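Local coordinates for NADH oxidase (Thermus thermophilus, PDB 6RVB), which reduces coenzyme A disulfide at the expense of NADH, passing electrons through a bound FAD and a redox-active centre, at residues 36-47 with 133-141; 76-84 with 93-102. One frame throughout, in Å; residues are numbered along the deposited sequence.

Overall arrangement
Both contacts serve the same FAD, from different ends. Contact 1 is the more central and more buried: the loop after strand 29-34, carrying the coenzyme A-linked Cys44, is packed on the start of helix 136-145 beside the flavin. Contact 2 lies about 21 Å away, centre to centre, near the surface, where strands 80-83 and 94-96 pair next to the adenine. Contact 1 rests on methionine, aromatic and leucine side chains, whereas contact 2 is built on a ladder of backbone hydrogen bonds with mostly polar side chains and a small valine cluster about it. Along the chain contact 2 is nested between the segments of contact 1, and the two meet where Gly37 packs against Thr77 and Arg78.

Contact 1 of 2, residues 36-47 with 133-141; sequences SGWVSYGACGLP and LRTMEDGER. With FAD (flavin-adenine dinucleotide), chain E.
Ala43 and Leu46 pass the N-terminal end of helix 136-145, with CA-CA distances of 6.4 Å from Ala43 to Thr135 and 6.6 Å from Leu46 to Gly139. A capping box starts that helix: Asp138 N donates almost straight to Thr135 OG1, and Asp138 OD2 accepts from Arg134 N and, weakly, from Thr135 N. Met136, the next residue, is the main apolar link. Its chain bends at chi2 (-96°) and again at chi3, laying CG over a face of Tyr41 and folding CE back above the six-membered ring of Trp38. CE is 3.2 Å from that ring's centroid, close to the normal, while SD makes Met-aromatic contacts with both rings. Glu137 OE2 meets the indole differently, in its plane at the CD1 edge. Toward the flavin, Leu46 CD1 packs on Leu133 CD2 at 3.9 Å, and Leu46 CD2 lies 4.3 Å from Gly139 CA. Both segments reach the flavin. Arg134, salt-bridged to Asp281, lays its NH1 end against C8M of FAD and weakly hydrogen-bonds NAD. Cys44, covalently linked to coenzyme A, holds its SG 3.6 Å from FAD C4X.

Contact 2 of 2, residues 76-84 with 93-102; sequences HTRHEVVDV and VHDHAEGRTF. With FAD (flavin-adenine dinucleotide), chain E.
The three-stranded antiparallel sheet 80-83, 94-96, 101-103 of the FAD-binding region is joined here at its first pair of strands. Glu80 and His96 form a hydrogen-bonded pair: His96 N donates to Glu80 O (3.0 Å), and the return bond from Glu80 N to His96 O is weak. A classic beta bulge follows, as Val82 N and, more weakly, Asp83 N both donate to His94 O; the Val82 bond is 3.1 Å long and in the carbonyl plane. His94 N then binds Asp83 O. Val81 and Asp95 pair without hydrogen bonds, their side chains on one face of the sheet, and nearby Val93 CG1 touches Val81 CG2 and Val84 CG2. With CG anti to the backbone N (chi1 -179°), the Asp83 side chain runs alongside that of His94; carboxylate and ring planes are 22° apart. At the other end His79 lies between Ala97 CA over one ring face and His76 CB over the opposite one, with Phe102 CE2 at the ring edge. Its ND1 donates to Thr77 O (2.6 Å), fixing the ring's rotation. An alanine here would leave Thr77 O without this donor and is likely to open a gap between Ala97 and His76. The outer edge of strand 80-83 holds the adenine: Val81 N gives a weak bond to FAD N1A, and FAD N6A donates to Val81 O at 3.1 Å.

Contact 1 of 2, residues 36-47 with 133-141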
loop_
_atom_site.group_PDB
_atom_site.type_symbol
_atom_site.label_atom_id
_atom_site.label_comp_id
_atom_site.label_asym_id
_atom_site.label_seq_id
_atom_site.Cartn_x
_atom_site.Cartn_y
_atom_site.Cartn_z
ATOM N N SER A 36 27.080 -12.510 -20.899
ATOM C CA SER A 36 27.439 -11.137 -20.718
ATOM C C SER A 36 28.543 -10.951 -19.723
ATOM O O SER A 36 28.880 -9.826 -19.350
ATOM C CB SER A 36 26.240 -10.391 -20.199
ATOM O OG SER A 36 26.183 -10.356 -18.774
ATOM N N GLY A 37 29.096 -12.004 -19.183
ATOM C CA GLY A 37 30.040 -11.619 -18.168
ATOM C C GLY A 37 29.609 -10.817 -16.945
ATOM O O GLY A 37 30.433 -10.507 -16.126
ATOM N N TRP A 38 28.329 -10.563 -16.748
ATOM C CA TRP A 38 27.822 -10.338 -15.390
ATOM C C TRP A 38 26.577 -11.190 -15.142
ATOM O O TRP A 38 25.803 -11.471 -16.012
ATOM C CB TRP A 38 27.373 -8.920 -15.212
ATOM C CG TRP A 38 28.360 -7.852 -15.279
ATOM C CD1 TRP A 38 28.848 -7.242 -16.381
ATOM C CD2 TRP A 38 28.894 -7.181 -14.187
ATOM N NE1 TRP A 38 29.693 -6.245 -16.029
ATOM C CE2 TRP A 38 29.734 -6.195 -14.670
ATOM C CE3 TRP A 38 28.735 -7.309 -12.824
ATOM C CZ2 TRP A 38 30.419 -5.360 -13.845
ATOM C CZ3 TRP A 38 29.428 -6.481 -11.998
ATOM C CH2 TRP A 38 30.258 -5.524 -12.498
ATOM N N VAL A 39 26.321 -11.541 -13.919
ATOM C CA VAL A 39 25.296 -12.523 -13.625
ATOM C C VAL A 39 24.540 -12.051 -12.374
ATOM O O VAL A 39 25.092 -11.378 -11.494
ATOM C CB VAL A 39 25.977 -13.967 -13.464
ATOM C CG1 VAL A 39 26.233 -14.371 -12.047
ATOM C CG2 VAL A 39 25.223 -15.011 -14.155
ATOM N N SER A 40 23.271 -12.363 -12.295
ATOM C CA SER A 40 22.500 -12.043 -11.106
ATOM C C SER A 40 22.551 -10.591 -10.640
ATOM O O SER A 40 23.021 -10.316 -9.554
ATOM C CB SER A 40 22.923 -12.961 -9.982
ATOM O OG SER A 40 22.119 -12.762 -8.859
ATOM N N TYR A 41 22.036 -9.659 -11.428
ATOM C CA TYR A 41 22.127 -8.255 -11.061
ATOM C C TYR A 41 20.812 -7.530 -11.365
ATOM O O TYR A 41 19.972 -7.959 -12.143
ATOM C CB TYR A 41 23.298 -7.611 -11.814
ATOM C CG TYR A 41 23.100 -7.636 -13.332
ATOM C CD1 TYR A 41 23.514 -8.684 -14.075
ATOM C CD2 TYR A 41 22.443 -6.592 -13.997
ATOM C CE1 TYR A 41 23.295 -8.700 -15.399
ATOM C CE2 TYR A 41 22.219 -6.618 -15.330
ATOM C CZ TYR A 41 22.655 -7.676 -16.045
ATOM O OH TYR A 41 22.496 -7.768 -17.431
ATOM N N GLY A 42 20.618 -6.381 -10.762
ATOM C CA GLY A 42 19.323 -5.781 -10.859
ATOM C C GLY A 42 19.305 -4.777 -11.928
ATOM O O GLY A 42 19.577 -3.656 -11.637
ATOM N N ALA A 43 18.964 -5.158 -13.145
ATOM C CA ALA A 43 18.958 -4.180 -14.219
ATOM C C ALA A 43 18.093 -2.964 -13.903
ATOM O O ALA A 43 18.338 -1.873 -14.374
ATOM C CB ALA A 43 18.525 -4.786 -15.454
ATOM N N CYS A 44 17.119 -3.158 -13.051
ATOM C CA CYS A 44 16.195 -2.125 -12.641
ATOM C C CYS A 44 16.876 -1.024 -11.908
ATOM O O CYS A 44 16.336 0.047 -11.779
ATOM C CB CYS A 44 15.135 -2.706 -11.719
ATOM S SG CYS A 44 14.881 -4.545 -11.859
ATOM N N GLY A 45 18.062 -1.291 -11.398
ATOM C CA GLY A 45 18.754 -0.313 -10.600
ATOM C C GLY A 45 19.642 0.591 -11.436
ATOM O O GLY A 45 20.185 1.600 -10.900
ATOM N N LEU A 46 19.802 0.266 -12.727
ATOM C CA LEU A 46 20.706 1.056 -13.552
ATOM C C LEU A 46 20.384 2.563 -13.541
ATOM O O LEU A 46 21.279 3.403 -13.501
ATOM C CB LEU A 46 20.839 0.490 -14.975
ATOM C CG LEU A 46 21.463 -0.910 -15.109
ATOM C CD1 LEU A 46 21.031 -1.517 -16.419
ATOM C CD2 LEU A 46 22.966 -0.860 -14.988
ATOM N N PRO A 47 19.103 2.934 -13.583
ATOM C CA PRO A 47 19.010 4.374 -13.662
ATOM C C PRO A 47 19.485 5.076 -12.432
ATOM O O PRO A 47 19.844 6.242 -12.553
ATOM C CB PRO A 47 17.547 4.577 -13.882
ATOM C CG PRO A 47 17.194 3.427 -14.665
ATOM C CD PRO A 47 17.901 2.307 -14.112
ATOM N N LEU A 133 19.742 0.948 -23.069
ATOM C CA LEU A 133 19.922 0.725 -21.606
ATOM C C LEU A 133 19.316 -0.522 -21.149
ATOM O O LEU A 133 18.184 -0.519 -20.734
ATOM C CB LEU A 133 19.230 1.769 -20.758
ATOM C CG LEU A 133 20.039 2.248 -19.573
ATOM C CD1 LEU A 133 19.153 2.694 -18.413
ATOM C CD2 LEU A 133 20.958 1.219 -19.140
ATOM N N ARG A 134 20.079 -1.593 -21.161
ATOM C CA ARG A 134 19.533 -2.913 -20.855
ATOM C C ARG A 134 20.460 -3.760 -19.977
ATOM O O ARG A 134 20.001 -4.577 -19.231
ATOM C CB ARG A 134 19.218 -3.635 -22.157
ATOM C CG ARG A 134 18.430 -4.898 -22.073
ATOM C CD ARG A 134 16.972 -4.592 -21.912
ATOM N NE ARG A 134 16.285 -5.723 -21.319
ATOM C CZ ARG A 134 15.160 -5.594 -20.648
ATOM N NH1 ARG A 134 14.582 -4.354 -20.529
ATOM N NH2 ARG A 134 14.640 -6.711 -20.129
ATOM N N THR A 135 21.763 -3.560 -20.025
ATOM C CA THR A 135 22.688 -4.517 -19.425
ATOM C C THR A 135 23.746 -3.808 -18.638
ATOM O O THR A 135 23.824 -2.589 -18.696
ATOM C CB THR A 135 23.420 -5.250 -20.518
ATOM O OG1 THR A 135 24.272 -4.328 -21.209
ATOM C CG2 THR A 135 22.473 -5.744 -21.507
ATOM N N MET A 136 24.602 -4.529 -17.920
ATOM C CA MET A 136 25.594 -3.813 -17.114
ATOM C C MET A 136 26.556 -3.147 -18.044
ATOM O O MET A 136 27.065 -2.111 -17.768
ATOM C CB MET A 136 26.286 -4.689 -16.115
ATOM C CG MET A 136 25.345 -5.308 -15.148
ATOM S SD MET A 136 25.206 -4.378 -13.610
ATOM C CE MET A 136 26.987 -4.391 -13.177
ATOM N N GLU A 137 26.773 -3.722 -19.202
ATOM C CA GLU A 137 27.735 -3.142 -20.099
ATOM C C GLU A 137 27.214 -1.836 -20.598
ATOM O O GLU A 137 27.959 -0.866 -20.654
ATOM C CB GLU A 137 28.017 -4.101 -21.243
ATOM C CG GLU A 137 28.966 -5.316 -20.885
ATOM C CD GLU A 137 28.296 -6.511 -20.090
ATOM O OE1 GLU A 137 27.028 -6.656 -20.043
ATOM O OE2 GLU A 137 29.079 -7.316 -19.501
ATOM N N ASP A 138 25.939 -1.804 -20.970
ATOM C CA ASP A 138 25.290 -0.528 -21.332
ATOM C C ASP A 138 25.484 0.482 -20.200
ATOM O O ASP A 138 25.751 1.658 -20.440
ATOM C CB ASP A 138 23.787 -0.676 -21.584
ATOM C CG ASP A 138 23.470 -1.500 -22.776
ATOM O OD1 ASP A 138 24.328 -1.537 -23.689
ATOM O OD2 ASP A 138 22.364 -2.102 -22.816
ATOM N N GLY A 139 25.370 0.021 -18.962
ATOM C CA GLY A 139 25.665 0.918 -17.873
ATOM C C GLY A 139 27.023 1.568 -17.907
ATOM O O GLY A 139 27.107 2.743 -17.749
ATOM N N GLU A 140 28.067 0.765 -18.048
ATOM C CA GLU A 140 29.424 1.220 -18.144
ATOM C C GLU A 140 29.537 2.207 -19.322
ATOM O O GLU A 140 30.014 3.304 -19.169
ATOM C CB GLU A 140 30.346 0.040 -18.372
ATOM C CG GLU A 140 30.647 -0.764 -17.187
ATOM C CD GLU A 140 31.341 -2.151 -17.495
ATOM O OE1 GLU A 140 31.950 -2.813 -16.571
ATOM O OE2 GLU A 140 31.236 -2.580 -18.660
ATOM N N ARG A 141 29.131 1.841 -20.516
ATOM C CA ARG A 141 29.214 2.807 -21.607
ATOM C C ARG A 141 28.636 4.176 -21.210
ATOM O O ARG A 141 29.277 5.191 -21.362
ATOM C CB ARG A 141 28.472 2.277 -22.859
ATOM C CG ARG A 141 29.025 1.005 -23.409
ATOM C CD ARG A 141 28.570 0.699 -24.807
ATOM N NE ARG A 141 29.120 -0.622 -25.106
ATOM C CZ ARG A 141 28.535 -1.783 -24.766
ATOM N NH1 ARG A 141 27.343 -1.785 -24.150
ATOM N NH2 ARG A 141 29.122 -2.956 -25.061
HETATM P PA FAD E . 17.635 -10.585 -18.778
HETATM O O1A FAD E . 17.298 -9.806 -20.155
HETATM O O2A FAD E . 17.705 -9.854 -17.420
HETATM O O5B FAD E . 19.058 -11.440 -18.925
HETATM C C5B FAD E . 19.343 -12.333 -20.054
HETATM C C4B FAD E . 20.836 -12.644 -20.164
HETATM O O4B FAD E . 20.929 -13.901 -20.812
HETATM C C3B FAD E . 21.589 -11.562 -20.921
HETATM O O3B FAD E . 22.627 -10.907 -20.107
HETATM C C2B FAD E . 22.201 -12.366 -21.986
HETATM O O2B FAD E . 23.542 -11.875 -21.931
HETATM C C1B FAD E . 22.045 -13.866 -21.588
HETATM N N9A FAD E . 21.869 -14.678 -22.840
HETATM C C8A FAD E . 21.052 -14.381 -23.905
HETATM N N7A FAD E . 21.238 -15.222 -24.959
HETATM C C5A FAD E . 22.188 -16.108 -24.570
HETATM C C6A FAD E . 22.830 -17.278 -25.232
HETATM N N6A FAD E . 22.397 -17.609 -26.484
HETATM N N1A FAD E . 23.792 -17.937 -24.526
HETATM C C2A FAD E . 24.130 -17.535 -23.241
HETATM N N3A FAD E . 23.607 -16.480 -22.532
HETATM C C4A FAD E . 22.624 -15.753 -23.171
HETATM N N1 FAD E . 11.523 -4.722 -13.785
HETATM C C2 FAD E . 10.685 -4.453 -12.733
HETATM O O2 FAD E . 9.911 -5.351 -12.284
HETATM N N3 FAD E . 10.712 -3.234 -12.161
HETATM C C4 FAD E . 11.565 -2.219 -12.540
HETATM O O4 FAD E . 11.604 -1.053 -11.987
HETATM C C4X FAD E . 12.533 -2.476 -13.654
HETATM N N5 FAD E . 13.406 -1.477 -14.038
HETATM C C5X FAD E . 14.251 -1.758 -15.082
HETATM C C6 FAD E . 15.157 -0.765 -15.531
HETATM C C7 FAD E . 16.049 -1.029 -16.590
HETATM C C7M FAD E . 16.989 0.063 -17.016
HETATM C C8 FAD E . 16.059 -2.384 -17.263
HETATM C C8M FAD E . 16.982 -2.727 -18.403
HETATM C C9 FAD E . 15.142 -3.370 -16.843
HETATM C C9A FAD E . 14.225 -3.143 -15.777
HETATM N N10 FAD E . 13.323 -4.192 -15.346
HETATM C C10 FAD E . 12.452 -3.849 -14.279
HETATM C "C1'" FAD E . 13.229 -5.509 -16.011
HETATM C "C2'" FAD E . 14.307 -6.492 -15.676
HETATM O "O2'" FAD E . 15.552 -6.077 -16.221
HETATM C "C3'" FAD E . 14.020 -7.816 -16.327
HETATM O "O3'" FAD E . 12.628 -8.101 -16.258
HETATM C "C4'" FAD E . 14.855 -8.830 -15.523
HETATM O "O4'" FAD E . 16.300 -8.563 -15.436
HETATM C "C5'" FAD E . 14.519 -10.285 -15.907
HETATM O "O5'" FAD E . 15.277 -10.770 -17.009
HETATM P P FAD E . 15.610 -12.318 -17.334
HETATM O O1P FAD E . 16.407 -12.945 -16.203
HETATM O O2P FAD E . 14.608 -13.161 -18.156
HETATM O O3P FAD E . 16.683 -11.931 -18.488
#

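Contact 2 of 2, residues 76-84 with 93-102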
loop_
_atom_site.group_PDB
_atom_site.type_symbol
_atom_site.label_atom_id
_atom_site.label_comp_id
_atom_site.label_asym_id
_atom_site.label_seq_id
_atom_site.Cartn_x
_atom_site.Cartn_y
_atom_site.Cartn_z
ATOM N N HIS A 76 29.431 -19.806 -15.405
ATOM C CA HIS A 76 30.384 -19.299 -16.363
ATOM C C HIS A 76 29.937 -18.084 -17.130
ATOM O O HIS A 76 29.108 -18.177 -17.978
ATOM C CB HIS A 76 30.684 -20.428 -17.345
ATOM C CG HIS A 76 31.148 -21.656 -16.650
ATOM N ND1 HIS A 76 30.436 -22.833 -16.670
ATOM C CD2 HIS A 76 32.183 -21.856 -15.809
ATOM C CE1 HIS A 76 31.031 -23.730 -15.908
ATOM N NE2 HIS A 76 32.079 -23.150 -15.357
ATOM N N THR A 77 30.545 -16.948 -16.864
ATOM C CA THR A 77 30.244 -15.764 -17.653
ATOM C C THR A 77 30.964 -15.679 -18.996
ATOM O O THR A 77 31.889 -16.419 -19.268
ATOM C CB THR A 77 30.586 -14.490 -16.916
ATOM O OG1 THR A 77 31.949 -14.485 -16.540
ATOM C CG2 THR A 77 29.751 -14.341 -15.706
ATOM N N ARG A 78 30.556 -14.754 -19.842
ATOM C CA ARG A 78 31.134 -14.682 -21.179
ATOM C C ARG A 78 31.147 -16.034 -21.845
ATOM O O ARG A 78 32.122 -16.402 -22.469
ATOM C CB ARG A 78 32.564 -14.109 -21.173
ATOM C CG ARG A 78 32.954 -13.055 -20.042
ATOM C CD ARG A 78 33.525 -11.716 -20.594
ATOM N NE ARG A 78 32.519 -11.184 -21.540
ATOM C CZ ARG A 78 32.557 -11.267 -22.888
ATOM N NH1 ARG A 78 33.620 -11.798 -23.505
ATOM N NH2 ARG A 78 31.539 -10.771 -23.631
ATOM N N HIS A 79 30.067 -16.775 -21.705
ATOM C CA HIS A 79 29.934 -18.043 -22.394
ATOM C C HIS A 79 28.658 -18.086 -23.160
ATOM O O HIS A 79 27.588 -18.076 -22.584
ATOM C CB HIS A 79 29.840 -19.170 -21.408
ATOM C CG HIS A 79 31.157 -19.645 -20.921
ATOM N ND1 HIS A 79 31.922 -18.918 -20.054
ATOM C CD2 HIS A 79 31.836 -20.793 -21.168
ATOM C CE1 HIS A 79 33.027 -19.588 -19.787
ATOM N NE2 HIS A 79 33.001 -20.720 -20.464
ATOM N N GLU A 80 28.712 -18.170 -24.462
ATOM C CA GLU A 80 27.429 -18.097 -25.107
ATOM C C GLU A 80 27.046 -19.435 -25.656
ATOM O O GLU A 80 27.809 -19.991 -26.463
ATOM C CB GLU A 80 27.470 -17.115 -26.233
ATOM C CG GLU A 80 26.299 -17.213 -27.152
ATOM C CD GLU A 80 26.397 -16.162 -28.214
ATOM O OE1 GLU A 80 25.418 -15.857 -28.963
ATOM O OE2 GLU A 80 27.516 -15.642 -28.267
ATOM N N VAL A 81 25.887 -19.969 -25.242
ATOM C CA VAL A 81 25.457 -21.206 -25.893
ATOM C C VAL A 81 24.937 -20.897 -27.272
ATOM O O VAL A 81 24.002 -20.152 -27.412
ATOM C CB VAL A 81 24.558 -22.200 -25.019
ATOM C CG1 VAL A 81 24.537 -21.778 -23.623
ATOM C CG2 VAL A 81 23.157 -22.490 -25.614
ATOM N N VAL A 82 25.603 -21.484 -28.258
ATOM C CA VAL A 82 25.424 -21.241 -29.687
ATOM C C VAL A 82 24.537 -22.259 -30.421
ATOM O O VAL A 82 23.990 -21.967 -31.439
ATOM C CB VAL A 82 26.751 -21.393 -30.396
ATOM C CG1 VAL A 82 26.565 -20.861 -31.731
ATOM C CG2 VAL A 82 27.768 -20.669 -29.701
ATOM N N ASP A 83 24.503 -23.480 -29.957
ATOM C CA ASP A 83 23.570 -24.397 -30.485
ATOM C C ASP A 83 23.155 -25.465 -29.438
ATOM O O ASP A 83 23.825 -25.668 -28.443
ATOM C CB ASP A 83 24.041 -24.962 -31.826
ATOM C CG ASP A 83 23.021 -25.958 -32.445
ATOM O OD1 ASP A 83 21.815 -25.571 -32.631
ATOM O OD2 ASP A 83 23.420 -27.140 -32.718
ATOM N N VAL A 84 22.008 -26.090 -29.655
ATOM C CA VAL A 84 21.453 -27.083 -28.780
ATOM C C VAL A 84 21.012 -28.235 -29.699
ATOM O O VAL A 84 20.336 -27.992 -30.711
ATOM C CB VAL A 84 20.309 -26.473 -27.913
ATOM C CG1 VAL A 84 19.530 -27.541 -27.211
ATOM C CG2 VAL A 84 20.920 -25.469 -26.955
ATOM N N VAL A 93 24.248 -28.841 -25.827
ATOM C CA VAL A 93 24.948 -27.572 -25.805
ATOM C C VAL A 93 26.349 -27.652 -26.591
ATOM O O VAL A 93 27.139 -28.565 -26.328
ATOM C CB VAL A 93 24.848 -26.777 -24.359
ATOM C CG1 VAL A 93 23.519 -26.383 -24.164
ATOM C CG2 VAL A 93 25.080 -27.620 -23.201
ATOM N N HIS A 94 26.567 -26.794 -27.617
ATOM C CA HIS A 94 27.911 -26.278 -27.993
ATOM C C HIS A 94 27.889 -24.896 -27.475
ATOM O O HIS A 94 26.952 -24.175 -27.747
ATOM C CB HIS A 94 28.033 -26.208 -29.473
ATOM C CG HIS A 94 27.084 -27.148 -30.103
ATOM N ND1 HIS A 94 27.478 -28.275 -30.804
ATOM C CD2 HIS A 94 25.730 -27.215 -30.011
ATOM C CE1 HIS A 94 26.398 -28.964 -31.173
ATOM N NE2 HIS A 94 25.325 -28.338 -30.711
ATOM N N ASP A 95 28.850 -24.508 -26.658
ATOM C CA ASP A 95 28.913 -23.091 -26.311
ATOM C C ASP A 95 30.316 -22.524 -26.429
ATOM O O ASP A 95 31.227 -23.269 -26.662
ATOM C CB ASP A 95 28.365 -22.902 -24.937
ATOM C CG ASP A 95 29.163 -23.541 -23.973
ATOM O OD1 ASP A 95 30.246 -23.900 -24.438
ATOM O OD2 ASP A 95 28.757 -23.670 -22.794
ATOM N N HIS A 96 30.515 -21.230 -26.243
ATOM C CA HIS A 96 31.813 -20.617 -26.579
ATOM C C HIS A 96 32.564 -19.798 -25.455
ATOM O O HIS A 96 31.922 -18.893 -25.019
ATOM C CB HIS A 96 31.441 -19.733 -27.711
ATOM C CG HIS A 96 32.603 -19.149 -28.409
ATOM N ND1 HIS A 96 32.550 -18.737 -29.724
ATOM C CD2 HIS A 96 33.858 -18.891 -27.978
ATOM C CE1 HIS A 96 33.724 -18.238 -30.070
ATOM N NE2 HIS A 96 34.538 -18.321 -29.029
ATOM N N ALA A 97 33.827 -20.093 -24.952
ATOM C CA ALA A 97 34.486 -19.279 -23.788
ATOM C C ALA A 97 35.313 -18.184 -24.281
ATOM O O ALA A 97 34.971 -17.594 -25.322
ATOM C CB ALA A 97 35.394 -20.040 -22.671
ATOM N N GLU A 98 36.388 -17.889 -23.487
ATOM C CA GLU A 98 37.637 -17.075 -23.940
ATOM C C GLU A 98 38.847 -17.909 -24.446
ATOM O O GLU A 98 39.602 -18.565 -23.649
ATOM C CB GLU A 98 37.985 -15.776 -23.108
ATOM C CG GLU A 98 36.624 -15.010 -23.084
ATOM C CD GLU A 98 35.686 -15.259 -24.462
ATOM O OE1 GLU A 98 34.413 -15.543 -24.614
ATOM O OE2 GLU A 98 36.336 -15.151 -25.485
ATOM N N GLY A 99 38.922 -17.870 -25.792
ATOM C CA GLY A 99 39.477 -18.895 -26.629
ATOM C C GLY A 99 38.447 -19.787 -27.340
ATOM O O GLY A 99 38.026 -19.577 -28.475
ATOM N N ARG A 100 38.043 -20.813 -26.608
ATOM C CA ARG A 100 37.601 -22.085 -27.156
ATOM C C ARG A 100 36.145 -22.189 -27.462
ATOM O O ARG A 100 35.360 -21.274 -27.221
ATOM C CB ARG A 100 37.969 -23.240 -26.176
ATOM C CG ARG A 100 37.821 -22.927 -24.670
ATOM C CD ARG A 100 38.439 -23.999 -23.787
ATOM N NE ARG A 100 37.482 -24.576 -22.829
ATOM C CZ ARG A 100 36.847 -25.750 -23.007
ATOM N NH1 ARG A 100 37.062 -26.465 -24.135
ATOM N NH2 ARG A 100 35.992 -26.224 -22.066
ATOM N N THR A 101 35.778 -23.355 -27.971
ATOM C CA THR A 101 34.380 -23.747 -27.944
ATOM C C THR A 101 34.215 -25.268 -27.649
ATOM O O THR A 101 35.188 -25.975 -27.701
ATOM C CB THR A 101 33.617 -23.234 -29.146
ATOM O OG1 THR A 101 33.359 -24.313 -30.026
ATOM C CG2 THR A 101 34.370 -22.107 -29.846
ATOM N N PHE A 102 33.027 -25.727 -27.243
ATOM C CA PHE A 102 32.907 -27.018 -26.579
ATOM C C PHE A 102 31.522 -27.563 -26.286
ATOM O O PHE A 102 30.517 -26.831 -26.415
ATOM C CB PHE A 102 33.694 -27.002 -25.321
ATOM C CG PHE A 102 33.123 -26.222 -24.243
ATOM C CD1 PHE A 102 32.228 -26.780 -23.369
ATOM C CD2 PHE A 102 33.611 -24.996 -23.959
ATOM C CE1 PHE A 102 31.773 -26.093 -22.231
ATOM C CE2 PHE A 102 33.151 -24.312 -22.862
ATOM C CZ PHE A 102 32.226 -24.890 -21.979
HETATM P PA FAD E . 17.635 -10.585 -18.778
HETATM O O1A FAD E . 17.298 -9.806 -20.155
HETATM O O2A FAD E . 17.705 -9.854 -17.420
HETATM O O5B FAD E . 19.058 -11.440 -18.925
HETATM C C5B FAD E . 19.343 -12.333 -20.054
HETATM C C4B FAD E . 20.836 -12.644 -20.164
HETATM O O4B FAD E . 20.929 -13.901 -20.812
HETATM C C3B FAD E . 21.589 -11.562 -20.921
HETATM O O3B FAD E . 22.627 -10.907 -20.107
HETATM C C2B FAD E . 22.201 -12.366 -21.986
HETATM O O2B FAD E . 23.542 -11.875 -21.931
HETATM C C1B FAD E . 22.045 -13.866 -21.588
HETATM N N9A FAD E . 21.869 -14.678 -22.840
HETATM C C8A FAD E . 21.052 -14.381 -23.905
HETATM N N7A FAD E . 21.238 -15.222 -24.959
HETATM C C5A FAD E . 22.188 -16.108 -24.570
HETATM C C6A FAD E . 22.830 -17.278 -25.232
HETATM N N6A FAD E . 22.397 -17.609 -26.484
HETATM N N1A FAD E . 23.792 -17.937 -24.526
HETATM C C2A FAD E . 24.130 -17.535 -23.241
HETATM N N3A FAD E . 23.607 -16.480 -22.532
HETATM C C4A FAD E . 22.624 -15.753 -23.171
HETATM N N1 FAD E . 11.523 -4.722 -13.785
HETATM C C2 FAD E . 10.685 -4.453 -12.733
HETATM O O2 FAD E . 9.911 -5.351 -12.284
HETATM N N3 FAD E . 10.712 -3.234 -12.161
HETATM C C4 FAD E . 11.565 -2.219 -12.540
HETATM O O4 FAD E . 11.604 -1.053 -11.987
HETATM C C4X FAD E . 12.533 -2.476 -13.654
HETATM N N5 FAD E . 13.406 -1.477 -14.038
HETATM C C5X FAD E . 14.251 -1.758 -15.082
HETATM C C6 FAD E . 15.157 -0.765 -15.531
HETATM C C7 FAD E . 16.049 -1.029 -16.590
HETATM C C7M FAD E . 16.989 0.063 -17.016
HETATM C C8 FAD E . 16.059 -2.384 -17.263
HETATM C C8M FAD E . 16.982 -2.727 -18.403
HETATM C C9 FAD E . 15.142 -3.370 -16.843
HETATM C C9A FAD E . 14.225 -3.143 -15.777
HETATM N N10 FAD E . 13.323 -4.192 -15.346
HETATM C C10 FAD E . 12.452 -3.849 -14.279
HETATM C "C1'" FAD E . 13.229 -5.509 -16.011
HETATM C "C2'" FAD E . 14.307 -6.492 -15.676
HETATM O "O2'" FAD E . 15.552 -6.077 -16.221
HETATM C "C3'" FAD E . 14.020 -7.816 -16.327
HETATM O "O3'" FAD E . 12.628 -8.101 -16.258
HETATM C "C4'" FAD E . 14.855 -8.830 -15.523
HETATM O "O4'" FAD E . 16.300 -8.563 -15.436
HETATM C "C5'" FAD E . 14.519 -10.285 -15.907
HETATM O "O5'" FAD E . 15.277 -10.770 -17.009
HETATM P P FAD E . 15.610 -12.318 -17.334
HETATM O O1P FAD E . 16.407 -12.945 -16.203
HETATM O O2P FAD E . 14.608 -13.161 -18.156
HETATM O O3P FAD E . 16.683 -11.931 -18.488
#